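Local coordinates for protein SmhA (Serratia marcescens, PDB 7A27) that probably acts as one of the three components of Smh, an alpha-pore-forming toxin of Serratia marcescens, here in its soluble form, at residues A[20-25]-A[78-83]. Residues are numbered along the deposited sequence; the frame is centred on the assembly and turned at random.
Sequences SISSQA and GLYTKA
Tyr80 OH and Ser22 OG form a hydrogen bond, 2.8 Å long, between two helices. Either hydroxyl could be the donor. Ser22 OG sits at the edge of the Tyr80 ring, near its plane, and is 3.4 Å from Tyr80 CE2. The Ser22 hydroxyl lies beside its own backbone N, anti to the carbonyl carbon (chi1 -64°). From there it also hydrogen-bonds to His18 O, one turn earlier in the helix, while Tyr80 OH has a second partner in the hydroxyl of Tyr356; the rings of His18 and Tyr356 each pack edge-to-face with that of Tyr80. Both hydroxyls are thus buried but satisfied. The Ser22 backbone N is close to Tyr80 OH as well, at 3.2 Å, but the angle is too poor for a bond.

The van der Waals part is small. The Ile21 CG2 methyl meets the hydroxyl oxygen of Tyr80, OH, at 3.5 Å. Anti to the backbone N of Ile21, this branch, and not CG1, is the one that reaches the oxygen. The side chains of Ile21 and Tyr80 pass each other, pointing opposite ways.

SmhA is a mostly helical protein, and this contact joins helix 14-37 to helix 48-96 within its elongated helical bundle. The Tyr80 side chain spans the gap between the helices: CA of Ser22 and CA of Tyr80 are 10.0 Å from each other. Helix 325-358 fills in beside them through Ala352, which touches both Ser22 and Tyr80. The side chain of Ser22 is about 9 Å from that of Asn359, a calcium-binding residue of this protein with no calcium bound in this chain.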
# COMPACT_ATOMS: atom_id res chain seq x y z
N SER A 20 4.23 7.08 3.83
CA SER A 20 2.93 6.62 4.38
C SER A 20 2.13 5.93 3.27
O SER A 20 1.30 5.05 3.61
CB SER A 20 2.14 7.71 5.07
OG SER A 20 1.50 8.55 4.12
N ILE A 21 2.36 6.28 1.99
CA ILE A 21 1.69 5.62 0.84
C ILE A 21 2.33 4.25 0.65
O ILE A 21 1.58 3.26 0.61
CB ILE A 21 1.74 6.46 -0.45
CG1 ILE A 21 0.88 7.72 -0.32
CG2 ILE A 21 1.30 5.61 -1.64
CD1 ILE A 21 1.06 8.73 -1.43
N SER A 22 3.67 4.21 0.51
CA SER A 22 4.44 2.95 0.34
C SER A 22 3.92 1.93 1.37
O SER A 22 3.60 0.79 0.98
CB SER A 22 5.94 3.20 0.48
OG SER A 22 6.45 4.06 -0.54
N SER A 23 3.82 2.32 2.64
CA SER A 23 3.43 1.45 3.77
C SER A 23 2.18 0.62 3.45
O SER A 23 2.18 -0.58 3.72
CB SER A 23 3.22 2.25 5.01
OG SER A 23 2.66 1.45 6.03
N GLN A 24 1.14 1.24 2.90
CA GLN A 24 -0.15 0.54 2.64
C GLN A 24 -0.10 -0.11 1.27
O GLN A 24 -0.50 -1.27 1.18
CB GLN A 24 -1.32 1.52 2.80
CG GLN A 24 -1.39 2.22 4.16
CD GLN A 24 -1.63 1.33 5.35
OE1 GLN A 24 -1.90 0.13 5.25
NE2 GLN A 24 -1.56 1.92 6.53
N ALA A 25 0.37 0.57 0.24
CA ALA A 25 0.45 0.05 -1.14
C ALA A 25 1.30 -1.22 -1.17
O ALA A 25 0.87 -2.16 -1.82
CB ALA A 25 0.99 1.07 -2.11
N GLY A 78 5.02 5.40 -11.36
CA GLY A 78 5.02 6.58 -12.24
C GLY A 78 5.10 7.88 -11.45
O GLY A 78 5.94 8.71 -11.79
N LEU A 79 4.27 8.03 -10.41
CA LEU A 79 4.23 9.26 -9.56
C LEU A 79 5.54 9.39 -8.77
O LEU A 79 5.94 10.55 -8.51
CB LEU A 79 3.07 9.21 -8.57
CG LEU A 79 1.68 9.35 -9.17
CD1 LEU A 79 0.64 9.28 -8.06
CD2 LEU A 79 1.53 10.61 -10.01
N TYR A 80 6.11 8.27 -8.32
CA TYR A 80 7.36 8.29 -7.54
C TYR A 80 8.49 8.81 -8.46
O TYR A 80 9.24 9.69 -8.03
CB TYR A 80 7.67 6.92 -6.94
CG TYR A 80 6.88 6.50 -5.72
CD1 TYR A 80 5.53 6.21 -5.79
CD2 TYR A 80 7.50 6.33 -4.48
CE1 TYR A 80 4.80 5.81 -4.68
CE2 TYR A 80 6.79 5.91 -3.36
CZ TYR A 80 5.43 5.65 -3.46
OH TYR A 80 4.71 5.23 -2.38
N THR A 81 8.56 8.29 -9.69
CA THR A 81 9.59 8.67 -10.69
C THR A 81 9.55 10.20 -10.87
O THR A 81 10.63 10.84 -10.91
CB THR A 81 9.42 7.90 -12.00
OG1 THR A 81 9.36 6.51 -11.67
CG2 THR A 81 10.54 8.15 -13.00
N LYS A 82 8.34 10.76 -10.94
CA LYS A 82 8.12 12.21 -11.13
C LYS A 82 8.85 12.98 -10.01
O LYS A 82 9.50 13.99 -10.33
CB LYS A 82 6.62 12.47 -11.27
CG LYS A 82 6.08 12.13 -12.66
CD LYS A 82 4.57 12.00 -12.73
CE LYS A 82 3.96 12.26 -14.09
NZ LYS A 82 4.75 11.69 -15.21
N ALA A 83 8.82 12.48 -8.78
CA ALA A 83 9.53 13.08 -7.63
C ALA A 83 11.05 13.02 -7.88
O ALA A 83 11.69 14.06 -7.69
CB ALA A 83 9.13 12.40 -6.35